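Local coordinates for protein CRISPR system Cmr subunit Cmr1-1 (Pyrococcus furiosus, PDB 4W8Z) that binds RNA and, together with Cmr6, caps the type III-B Cmr ribonucleoprotein complex of the CRISPR antiviral defence, at residues A[235-238]-A[239-243]; A[257-260]-A[261-265]; A[289-293]-A[294-298]; A[319-322]-A[323-327]. All coordinates share one frame; numbering follows the deposited sequence.

Contact 1 (A[235-238]-A[239-243]); sequences KNTW and EVLAQ
Asn-236 and Glu-239 meet through a capping bond at the N-terminal end of helix 237-264: Glu-239 N donates to Asn-236 OD1 at 2.9 Å. Asn-236 is the N-cap, and its first torsion (chi1 50°) sets CG between the backbone N and the carbonyl carbon, which turns the amide oxygen over the first helical turn, where backbone NH groups lack the helical carbonyl four residues back. Asparagine suits this place because its short side chain ends in an acceptor. Glu-239, three residues on, answers with its carboxylate. The extended side chain brings OE1 to 2.9 Å from Lys-235 N, the bond being fairly straight and the donor standing above the carboxylate plane. This is not a capping box in the strict sense, since the NH taken belongs to the residue before the cap. OE2 rests beside the aliphatic part of Lys-235, 3.7 Å from its CB, while Lys-235 NZ stays 5.7 Å from Glu-239 OE2, too far for a salt bridge, though the opposite charges probably attract weakly.

Regular helical bonds follow, Leu-241 N to Thr-237 O at 3.0 Å and Ala-242 N to Trp-238 O at 2.9 Å. Buried Val-240 and the flanking Thr-237 both lie on Val-288 of strand 284-291, so the branched residues seat the helix on its sheet. The Trp-238 ring makes a cation-pi contact with Lys-99 and is flanked by Leu-241. There the six-membered ring meets the leucine obliquely, with Trp-238 CE3 3.9 Å from Leu-241 CD1.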
loop_
_atom_site.group_PDB
_atom_site.type_symbol
_atom_site.label_atom_id
_atom_site.label_comp_id
_atom_site.label_asym_id
_atom_site.label_seq_id
_atom_site.Cartn_x
_atom_site.Cartn_y
_atom_site.Cartn_z
ATOM N N LYS A 235 -11.102 -17.087 7.922
ATOM C CA LYS A 235 -10.995 -17.630 9.272
ATOM C C LYS A 235 -10.017 -16.806 10.090
ATOM O O LYS A 235 -10.298 -16.413 11.220
ATOM C CB LYS A 235 -10.541 -19.090 9.240
ATOM C CG LYS A 235 -11.653 -20.113 9.141
ATOM C CD LYS A 235 -11.099 -21.498 9.427
ATOM C CE LYS A 235 -10.336 -21.511 10.746
ATOM N NZ LYS A 235 -9.619 -22.795 10.974
ATOM N N ASN A 236 -8.859 -16.552 9.494
ATOM C CA ASN A 236 -7.795 -15.798 10.132
ATOM C C ASN A 236 -6.977 -15.086 9.069
ATOM O O ASN A 236 -7.247 -15.232 7.878
ATOM C CB ASN A 236 -6.908 -16.721 10.968
ATOM C CG ASN A 236 -6.452 -17.939 10.194
ATOM O OD1 ASN A 236 -5.671 -17.830 9.255
ATOM N ND2 ASN A 236 -6.935 -19.108 10.587
ATOM N N THR A 237 -5.974 -14.328 9.499
ATOM C CA THR A 237 -5.155 -13.558 8.574
ATOM C C THR A 237 -4.395 -14.471 7.621
ATOM O O THR A 237 -4.367 -14.232 6.416
ATOM C CB THR A 237 -4.157 -12.656 9.323
ATOM O OG1 THR A 237 -4.866 -11.831 10.255
ATOM C CG2 THR A 237 -3.395 -11.770 8.348
ATOM N N TRP A 238 -3.793 -15.521 8.166
ATOM C CA TRP A 238 -2.983 -16.434 7.369
ATOM C C TRP A 238 -3.781 -17.062 6.227
ATOM O O TRP A 238 -3.234 -17.324 5.156
ATOM C CB TRP A 238 -2.384 -17.532 8.252
ATOM C CG TRP A 238 -1.254 -17.080 9.132
ATOM C CD1 TRP A 238 -1.238 -17.053 10.497
ATOM C CD2 TRP A 238 0.030 -16.598 8.707
ATOM N NE1 TRP A 238 -0.027 -16.587 10.948
ATOM C CE2 TRP A 238 0.768 -16.300 9.869
ATOM C CE3 TRP A 238 0.626 -16.392 7.459
ATOM C CZ2 TRP A 238 2.071 -15.806 9.818
ATOM C CZ3 TRP A 238 1.920 -15.902 7.411
ATOM C CH2 TRP A 238 2.627 -15.615 8.582
ATOM N N GLU A 239 -5.069 -17.297 6.455
ATOM C CA GLU A 239 -5.920 -17.887 5.429
ATOM C C GLU A 239 -6.079 -16.927 4.256
ATOM O O GLU A 239 -6.053 -17.339 3.096
ATOM C CB GLU A 239 -7.292 -18.257 5.995
ATOM C CG GLU A 239 -8.089 -19.191 5.092
ATOM C CD GLU A 239 -9.553 -19.273 5.475
ATOM O OE1 GLU A 239 -10.232 -18.225 5.455
ATOM O OE2 GLU A 239 -10.026 -20.384 5.797
ATOM N N VAL A 240 -6.237 -15.645 4.568
ATOM C CA VAL A 240 -6.335 -14.604 3.553
ATOM C C VAL A 240 -5.046 -14.511 2.741
ATOM O O VAL A 240 -5.076 -14.500 1.511
ATOM C CB VAL A 240 -6.644 -13.234 4.184
ATOM C CG1 VAL A 240 -6.434 -12.114 3.173
ATOM C CG2 VAL A 240 -8.063 -13.218 4.733
ATOM N N LEU A 241 -3.917 -14.452 3.440
ATOM C CA LEU A 241 -2.609 -14.430 2.797
ATOM C C LEU A 241 -2.399 -15.657 1.911
ATOM O O LEU A 241 -1.813 -15.560 0.833
ATOM C CB LEU A 241 -1.500 -14.342 3.848
ATOM C CG LEU A 241 -1.285 -12.969 4.486
ATOM C CD1 LEU A 241 -0.344 -13.058 5.670
ATOM C CD2 LEU A 241 -0.753 -11.987 3.453
ATOM N N ALA A 242 -2.892 -16.805 2.361
ATOM C CA ALA A 242 -2.757 -18.039 1.598
ATOM C C ALA A 242 -3.557 -17.984 0.301
ATOM O O ALA A 242 -3.151 -18.561 -0.706
ATOM C CB ALA A 242 -3.189 -19.236 2.436
ATOM N N GLN A 243 -4.691 -17.293 0.328
ATOM C CA GLN A 243 -5.496 -17.119 -0.878
ATOM C C GLN A 243 -4.734 -16.305 -1.918
ATOM O O GLN A 243 -4.723 -16.647 -3.102
ATOM C CB GLN A 243 -6.833 -16.448 -0.552
ATOM C CG GLN A 243 -7.931 -17.422 -0.147
ATOM C CD GLN A 243 -8.381 -18.305 -1.302
ATOM O OE1 GLN A 243 -8.176 -17.971 -2.473
ATOM N NE2 GLN A 243 -8.996 -19.439 -0.976
#

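Contact 2 (A[257-260]-A[261-265]); sequences KKYQ and RIIFG
Arg-261 folds back over Lys-257, its backbone N donating to Lys-257 O at 3.3 Å while its guanidinium lies with one face over that same carbonyl oxygen, 3.7 Å from CZ to Lys-257 O. The second approach is not a hydrogen bond: the oxygen sits over the flat group and not at its N-H edge. CG lies beside the backbone N (chi1 -80°), which carries the side chain back along the helix. Arg-261 NH1 and Lys-257 NZ remain 5.4 Å apart, and with Arg-253 also near Lys-257 the surface here is probably positive.

The next carbonyls are satisfied in turn: Lys-258 O accepts from Ile-262 N at 3.0 Å, Tyr-259 O from Ile-263 N, and Gln-260 O from Phe-264 N. These are the closing turns of the long helix 237-264, whose final bond within the region runs from Gly-265 N to Arg-261 O at 2.8 Å. Gly-265 is the first residue to leave helical geometry.

Tyr-259 OH is hydrogen-bonded to Glu-310, and the tyrosine ring stands edge-to-face with Trp-319, tying this exposed end to the loop before helix 327-330. Ile-262 CD1 covers one face of the tyrosine toward its rim, 4.2 Å from Tyr-259 CE1. The same methyl also rests against the aliphatic stem of Lys-258, 3.7 Å from CG, an apolar use of the methylene part of a lysine.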
loop_
_atom_site.group_PDB
_atom_site.type_symbol
_atom_site.label_atom_id
_atom_site.label_comp_id
_atom_site.label_asym_id
_atom_site.label_seq_id
_atom_site.Cartn_x
_atom_site.Cartn_y
_atom_site.Cartn_z
ATOM N N LYS A 257 5.014 -18.471 -18.886
ATOM C CA LYS A 257 4.743 -19.044 -20.196
ATOM C C LYS A 257 4.497 -17.953 -21.235
ATOM O O LYS A 257 4.961 -18.047 -22.372
ATOM C CB LYS A 257 3.542 -19.993 -20.133
ATOM C CG LYS A 257 3.832 -21.341 -19.492
ATOM C CD LYS A 257 3.316 -22.468 -20.370
ATOM C CE LYS A 257 1.807 -22.626 -20.265
ATOM N NZ LYS A 257 1.440 -23.647 -19.239
ATOM N N LYS A 258 3.776 -16.912 -20.830
ATOM C CA LYS A 258 3.407 -15.832 -21.736
ATOM C C LYS A 258 4.629 -15.086 -22.253
ATOM O O LYS A 258 4.742 -14.805 -23.447
ATOM C CB LYS A 258 2.451 -14.855 -21.045
ATOM C CG LYS A 258 1.974 -13.720 -21.934
ATOM C CD LYS A 258 0.760 -13.021 -21.350
ATOM C CE LYS A 258 1.131 -11.778 -20.570
ATOM N NZ LYS A 258 -0.088 -11.013 -20.166
ATOM N N TYR A 259 5.554 -14.774 -21.356
ATOM C CA TYR A 259 6.686 -13.946 -21.733
ATOM C C TYR A 259 7.816 -14.748 -22.347
ATOM O O TYR A 259 8.687 -14.183 -23.009
ATOM C CB TYR A 259 7.170 -13.143 -20.529
ATOM C CG TYR A 259 6.369 -11.880 -20.380
ATOM C CD1 TYR A 259 6.615 -10.794 -21.203
ATOM C CD2 TYR A 259 5.342 -11.786 -19.454
ATOM C CE1 TYR A 259 5.880 -9.642 -21.098
ATOM C CE2 TYR A 259 4.596 -10.632 -19.339
ATOM C CZ TYR A 259 4.871 -9.564 -20.167
ATOM O OH TYR A 259 4.142 -8.407 -20.071
ATOM N N GLN A 260 7.794 -16.061 -22.150
ATOM C CA GLN A 260 8.697 -16.934 -22.885
ATOM C C GLN A 260 8.315 -16.874 -24.358
ATOM O O GLN A 260 9.181 -16.814 -25.228
ATOM C CB GLN A 260 8.645 -18.371 -22.359
ATOM C CG GLN A 260 9.695 -18.672 -21.294
ATOM C CD GLN A 260 9.402 -19.944 -20.501
ATOM O OE1 GLN A 260 8.418 -20.646 -20.757
ATOM N NE2 GLN A 260 10.259 -20.241 -19.525
ATOM N N ARG A 261 7.012 -16.865 -24.627
ATOM C CA ARG A 261 6.512 -16.731 -25.992
ATOM C C ARG A 261 6.870 -15.374 -26.576
ATOM O O ARG A 261 7.575 -15.287 -27.577
ATOM C CB ARG A 261 4.991 -16.913 -26.044
ATOM C CG ARG A 261 4.510 -18.350 -26.014
ATOM C CD ARG A 261 2.989 -18.420 -26.015
ATOM N NE ARG A 261 2.502 -19.352 -25.000
ATOM C CZ ARG A 261 1.724 -19.018 -23.973
ATOM N NH1 ARG A 261 1.344 -19.946 -23.102
ATOM N NH2 ARG A 261 1.317 -17.763 -23.820
ATOM N N ILE A 262 6.368 -14.323 -25.936
ATOM C CA ILE A 262 6.508 -12.956 -26.428
ATOM C C ILE A 262 7.958 -12.546 -26.693
ATOM O O ILE A 262 8.278 -12.049 -27.774
ATOM C CB ILE A 262 5.889 -11.953 -25.435
ATOM C CG1 ILE A 262 4.380 -12.185 -25.312
ATOM C CG2 ILE A 262 6.191 -10.522 -25.860
ATOM C CD1 ILE A 262 3.721 -11.369 -24.218
ATOM N N ILE A 263 8.827 -12.763 -25.711
ATOM C CA ILE A 263 10.201 -12.282 -25.789
ATOM C C ILE A 263 11.117 -13.205 -26.592
ATOM O O ILE A 263 11.936 -12.733 -27.378
ATOM C CB ILE A 263 10.800 -12.090 -24.375
ATOM C CG1 ILE A 263 9.972 -11.078 -23.581
ATOM C CG2 ILE A 263 12.249 -11.630 -24.456
ATOM C CD1 ILE A 263 10.469 -10.856 -22.176
ATOM N N PHE A 264 10.971 -14.515 -26.412
ATOM C CA PHE A 264 11.927 -15.466 -26.985
ATOM C C PHE A 264 11.337 -16.456 -27.995
ATOM O O PHE A 264 12.054 -17.314 -28.515
ATOM C CB PHE A 264 12.612 -16.248 -25.860
ATOM C CG PHE A 264 13.421 -15.392 -24.933
ATOM C CD1 PHE A 264 14.637 -14.871 -25.337
ATOM C CD2 PHE A 264 12.974 -15.117 -23.651
ATOM C CE1 PHE A 264 15.390 -14.084 -24.485
ATOM C CE2 PHE A 264 13.725 -14.334 -22.790
ATOM C CZ PHE A 264 14.933 -13.815 -23.209
ATOM N N GLY A 265 10.042 -16.340 -28.278
ATOM C CA GLY A 265 9.394 -17.237 -29.218
ATOM C C GLY A 265 9.524 -16.787 -30.663
ATOM O O GLY A 265 10.507 -16.150 -31.042
#

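Contact 3 (A[289-293]-A[294-298]); sequences VEIGG and KPYGR
Val-289 and Tyr-296 face each other as an antiparallel hydrogen-bonded pair, with Val-289 N reaching Tyr-296 O at 3.0 Å and Tyr-296 N reaching Val-289 O at 2.8 Å. Ile-291 and Lys-294 repeat the pattern at the strand ends, through Ile-291 N to Lys-294 O at 2.9 Å and a return bond from Lys-294 N to Ile-291 O at 3.1 Å. The return bond is bent at its acceptor, as the donor stands well above the carbonyl plane. Between the two pairs, Glu-290 and Pro-295 form a non-hydrogen-bonded pair; proline, lacking an N-H, loses nothing toward Glu-290 there.

These bonds define a beta hairpin with a two-residue loop, a type I' turn. Gly-292 and Gly-293 at its corners both have positive phi, a conformation that glycine adopts without strain. The hairpin joins strands 284-291 and 294-302 of the C-terminal sheet, in a region assigned to the RAMP-related Cmr1 C-terminal family.

Apolar and aromatic contacts gather on the face carrying Val-289, Ile-291 and Tyr-296. Ile-291 CD1 makes a CH-pi contact over the tyrosine ring, 4.1 Å from its centroid, while Ile-291 CB comes to 3.7 Å from Tyr-296 CE1. Val-289 CG1 packs on Tyr-296 CB at 3.8 Å.

Arg-298 bends at its third torsion (chi3 61°), laying its guanidinium beside Val-289, whose backbone N lies over one face. On the other face of the sheet, Glu-290 forms a salt bridge with Lys-167 of strand 166-172 in the N-terminal sheet.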
loop_
_atom_site.group_PDB
_atom_site.type_symbol
_atom_site.label_atom_id
_atom_site.label_comp_id
_atom_site.label_asym_id
_atom_site.label_seq_id
_atom_site.Cartn_x
_atom_site.Cartn_y
_atom_site.Cartn_z
ATOM N N VAL A 289 -7.013 -5.954 5.438
ATOM C CA VAL A 289 -7.738 -4.945 6.191
ATOM C C VAL A 289 -8.660 -5.629 7.200
ATOM O O VAL A 289 -9.229 -6.687 6.923
ATOM C CB VAL A 289 -8.551 -4.008 5.252
ATOM C CG1 VAL A 289 -9.606 -4.792 4.468
ATOM C CG2 VAL A 289 -9.186 -2.851 6.034
ATOM N N GLU A 290 -8.788 -5.038 8.383
ATOM C CA GLU A 290 -9.706 -5.564 9.384
ATOM C C GLU A 290 -11.036 -4.812 9.356
ATOM O O GLU A 290 -11.079 -3.591 9.520
ATOM C CB GLU A 290 -9.078 -5.493 10.775
ATOM C CG GLU A 290 -9.961 -6.057 11.874
ATOM C CD GLU A 290 -9.206 -6.261 13.173
ATOM O OE1 GLU A 290 -8.063 -6.770 13.120
ATOM O OE2 GLU A 290 -9.748 -5.903 14.242
ATOM N N ILE A 291 -12.115 -5.554 9.126
ATOM C CA ILE A 291 -13.460 -4.987 9.099
ATOM C C ILE A 291 -14.374 -5.775 10.029
ATOM O O ILE A 291 -14.553 -6.982 9.856
ATOM C CB ILE A 291 -14.063 -4.991 7.676
ATOM C CG1 ILE A 291 -13.063 -4.428 6.665
ATOM C CG2 ILE A 291 -15.353 -4.194 7.645
ATOM C CD1 ILE A 291 -13.517 -4.535 5.226
ATOM N N GLY A 292 -14.944 -5.100 11.021
ATOM C CA GLY A 292 -15.804 -5.762 11.981
ATOM C C GLY A 292 -15.068 -6.832 12.772
ATOM O O GLY A 292 -15.651 -7.842 13.159
ATOM N N GLY A 293 -13.779 -6.615 13.006
ATOM C CA GLY A 293 -12.979 -7.554 13.772
ATOM C C GLY A 293 -12.633 -8.827 13.022
ATOM O O GLY A 293 -12.240 -9.824 13.630
ATOM N N LYS A 294 -12.778 -8.798 11.700
ATOM C CA LYS A 294 -12.459 -9.957 10.870
ATOM C C LYS A 294 -11.550 -9.560 9.705
ATOM O O LYS A 294 -11.651 -8.448 9.188
ATOM C CB LYS A 294 -13.741 -10.615 10.354
ATOM C CG LYS A 294 -14.621 -11.199 11.448
ATOM C CD LYS A 294 -15.917 -11.755 10.883
ATOM C CE LYS A 294 -16.833 -12.244 11.992
ATOM N NZ LYS A 294 -18.133 -12.737 11.466
ATOM N N PRO A 295 -10.648 -10.469 9.298
ATOM C CA PRO A 295 -9.673 -10.171 8.246
ATOM C C PRO A 295 -10.235 -10.282 6.829
ATOM O O PRO A 295 -10.875 -11.275 6.485
ATOM C CB PRO A 295 -8.585 -11.222 8.480
ATOM C CG PRO A 295 -9.308 -12.372 9.077
ATOM C CD PRO A 295 -10.403 -11.783 9.920
ATOM N N TYR A 296 -9.987 -9.257 6.022
ATOM C CA TYR A 296 -10.362 -9.258 4.613
ATOM C C TYR A 296 -9.130 -9.044 3.745
ATOM O O TYR A 296 -8.193 -8.354 4.147
ATOM C CB TYR A 296 -11.379 -8.157 4.314
ATOM C CG TYR A 296 -12.773 -8.382 4.851
ATOM C CD1 TYR A 296 -13.035 -8.328 6.213
ATOM C CD2 TYR A 296 -13.837 -8.601 3.988
ATOM C CE1 TYR A 296 -14.310 -8.516 6.700
ATOM C CE2 TYR A 296 -15.115 -8.785 4.464
ATOM C CZ TYR A 296 -15.345 -8.744 5.820
ATOM O OH TYR A 296 -16.621 -8.930 6.297
ATOM N N GLY A 297 -9.129 -9.619 2.548
ATOM C CA GLY A 297 -8.098 -9.299 1.581
ATOM C C GLY A 297 -8.382 -7.921 1.014
ATOM O O GLY A 297 -9.521 -7.616 0.678
ATOM N N ARG A 298 -7.363 -7.075 0.923
ATOM C CA ARG A 298 -7.551 -5.740 0.368
ATOM C C ARG A 298 -6.739 -5.555 -0.904
ATOM O O ARG A 298 -5.542 -5.827 -0.924
ATOM C CB ARG A 298 -7.168 -4.669 1.387
ATOM C CG ARG A 298 -7.339 -3.248 0.884
ATOM C CD ARG A 298 -6.966 -2.239 1.950
ATOM N NE ARG A 298 -5.567 -2.373 2.350
ATOM C CZ ARG A 298 -5.137 -2.284 3.604
ATOM N NH1 ARG A 298 -5.998 -2.054 4.587
ATOM N NH2 ARG A 298 -3.846 -2.422 3.873
#

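Contact 4 (A[319-322]-A[323-327]); sequences WNVL and SNFDW
Val-321 meets Phe-325 just where the chain enters a short 3-10 turn, part of the connection between strand 294-302 and helix 327-330. Val-321 is still extended, a backbone shape that suits a beta-branched residue, and its CG1, anti to the backbone N (chi1 176°), is carried forward onto the phenylalanine. That methyl lies 3.6 Å from Phe-325 CB and meets the ring obliquely. Val-321 is also hydrogen-bonded through its backbone to Leu-284, while its side chain rests on Tyr-248 of helix 237-264; a compact apolar group fits this buried seam between strand and helix.

Leu-322 supplies the acceptor of the turn. Its carbonyl oxygen takes the N-H of Phe-325 at 3.0 Å, three residues ahead, with the donor lifted out of the carbonyl plane. The leucine side chain extends from the turn to pack on Arg-255 and Glu-310, leaving its CB beside the amide of Asn-324.

Tyr-251 of helix 237-264 binds both halves of the turn: its hydroxyl is hydrogen-bonded to Leu-322 N and Asn-324 OD1, and its ring stands edge-to-face with Phe-325. Asparagine suits the site because its short arm folds back, CG lying between the backbone N and the carbonyl carbon (chi1 58°), and places Asn-324 OD1 3.5 Å from Leu-322 CB.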
loop_
_atom_site.group_PDB
_atom_site.type_symbol
_atom_site.label_atom_id
_atom_site.label_comp_id
_atom_site.label_asym_id
_atom_site.label_seq_id
_atom_site.Cartn_x
_atom_site.Cartn_y
_atom_site.Cartn_z
ATOM N N TRP A 319 8.872 -9.144 -10.746
ATOM C CA TRP A 319 8.061 -8.237 -11.551
ATOM C C TRP A 319 6.826 -7.790 -10.772
ATOM O O TRP A 319 6.215 -8.587 -10.061
ATOM C CB TRP A 319 7.654 -8.903 -12.868
ATOM C CG TRP A 319 8.785 -9.038 -13.854
ATOM C CD1 TRP A 319 10.122 -8.879 -13.601
ATOM C CD2 TRP A 319 8.679 -9.347 -15.250
ATOM N NE1 TRP A 319 10.850 -9.081 -14.749
ATOM C CE2 TRP A 319 9.988 -9.365 -15.777
ATOM C CE3 TRP A 319 7.605 -9.617 -16.107
ATOM C CZ2 TRP A 319 10.248 -9.632 -17.121
ATOM C CZ3 TRP A 319 7.866 -9.875 -17.441
ATOM C CH2 TRP A 319 9.176 -9.886 -17.933
ATOM N N ASN A 320 6.472 -6.514 -10.892
ATOM C CA ASN A 320 5.269 -5.984 -10.256
ATOM C C ASN A 320 4.014 -6.776 -10.598
ATOM O O ASN A 320 3.867 -7.278 -11.715
ATOM C CB ASN A 320 5.049 -4.525 -10.654
ATOM C CG ASN A 320 6.061 -3.593 -10.038
ATOM O OD1 ASN A 320 6.716 -3.932 -9.055
ATOM N ND2 ASN A 320 6.183 -2.397 -10.603
ATOM N N VAL A 321 3.103 -6.874 -9.634
ATOM C CA VAL A 321 1.795 -7.469 -9.878
ATOM C C VAL A 321 0.855 -6.410 -10.456
ATOM O O VAL A 321 0.692 -5.338 -9.876
ATOM C CB VAL A 321 1.198 -8.063 -8.591
ATOM C CG1 VAL A 321 -0.205 -8.581 -8.843
ATOM C CG2 VAL A 321 2.094 -9.176 -8.063
ATOM N N LEU A 322 0.252 -6.704 -11.604
ATOM C CA LEU A 322 -0.576 -5.722 -12.297
ATOM C C LEU A 322 -2.056 -6.033 -12.168
ATOM O O LEU A 322 -2.441 -7.047 -11.588
ATOM C CB LEU A 322 -0.196 -5.646 -13.773
ATOM C CG LEU A 322 1.264 -5.317 -14.086
ATOM C CD1 LEU A 322 1.429 -5.150 -15.586
ATOM C CD2 LEU A 322 1.721 -4.064 -13.334
ATOM N N SER A 323 -2.886 -5.162 -12.726
ATOM C CA SER A 323 -4.322 -5.223 -12.498
ATOM C C SER A 323 -4.992 -6.439 -13.126
ATOM O O SER A 323 -6.111 -6.783 -12.762
ATOM C CB SER A 323 -4.982 -3.958 -13.022
ATOM O OG SER A 323 -4.808 -3.871 -14.424
ATOM N N ASN A 324 -4.322 -7.101 -14.062
ATOM C CA ASN A 324 -4.898 -8.303 -14.660
ATOM C C ASN A 324 -4.831 -9.503 -13.712
ATOM O O ASN A 324 -5.239 -10.611 -14.064
ATOM C CB ASN A 324 -4.207 -8.632 -15.984
ATOM C CG ASN A 324 -2.717 -8.836 -15.834
ATOM O OD1 ASN A 324 -2.104 -8.383 -14.874
ATOM N ND2 ASN A 324 -2.123 -9.514 -16.799
ATOM N N PHE A 325 -4.312 -9.267 -12.510
ATOM C CA PHE A 325 -4.219 -10.285 -11.473
ATOM C C PHE A 325 -5.560 -10.483 -10.763
ATOM O O PHE A 325 -5.770 -11.490 -10.086
ATOM C CB PHE A 325 -3.122 -9.902 -10.473
ATOM C CG PHE A 325 -3.161 -10.670 -9.179
ATOM C CD1 PHE A 325 -2.834 -12.015 -9.137
ATOM C CD2 PHE A 325 -3.504 -10.034 -7.994
ATOM C CE1 PHE A 325 -2.859 -12.715 -7.941
ATOM C CE2 PHE A 325 -3.533 -10.729 -6.796
ATOM C CZ PHE A 325 -3.206 -12.070 -6.770
ATOM N N ASP A 326 -6.480 -9.538 -10.939
ATOM C CA ASP A 326 -7.743 -9.580 -10.204
ATOM C C ASP A 326 -8.622 -10.767 -10.592
ATOM O O ASP A 326 -9.404 -11.245 -9.774
ATOM C CB ASP A 326 -8.525 -8.274 -10.389
ATOM C CG ASP A 326 -8.665 -7.871 -11.843
ATOM O OD1 ASP A 326 -8.507 -8.735 -12.735
ATOM O OD2 ASP A 326 -8.925 -6.675 -12.093
ATOM N N TRP A 327 -8.501 -11.241 -11.831
ATOM C CA TRP A 327 -9.246 -12.423 -12.259
ATOM C C TRP A 327 -8.932 -13.614 -11.360
ATOM O O TRP A 327 -9.812 -14.405 -11.031
ATOM C CB TRP A 327 -8.934 -12.789 -13.713
ATOM C CG TRP A 327 -9.304 -14.212 -14.034
ATOM C CD1 TRP A 327 -8.479 -15.303 -14.016
ATOM C CD2 TRP A 327 -10.605 -14.703 -14.387
ATOM N NE1 TRP A 327 -9.186 -16.439 -14.343
ATOM C CE2 TRP A 327 -10.490 -16.098 -14.575
ATOM C CE3 TRP A 327 -11.852 -14.097 -14.567
ATOM C CZ2 TRP A 327 -11.574 -16.892 -14.935
ATOM C CZ3 TRP A 327 -12.928 -14.891 -14.924
ATOM C CH2 TRP A 327 -12.781 -16.274 -15.106
#

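Contacts 1 and 2 lie near opposite ends of helix 237-264, their centres 33 Å apart, and differ accordingly: contact 1 caps a leading NH group with a side chain and is partly buried, whereas contact 2 is a surface contact rich in basic residues. Contact 3, also partly buried but held by strand backbone bonds and a CH-pi contact, touches contact 1, Val-240 CG1 packing on Gly-297 CA at 3.6 Å, so that the start of the helix lies on the hairpin. Contact 4, the buried one, combines one turn bond with apolar side chains and polar bonds to the middle of the same helix, and touches contact 2 further along.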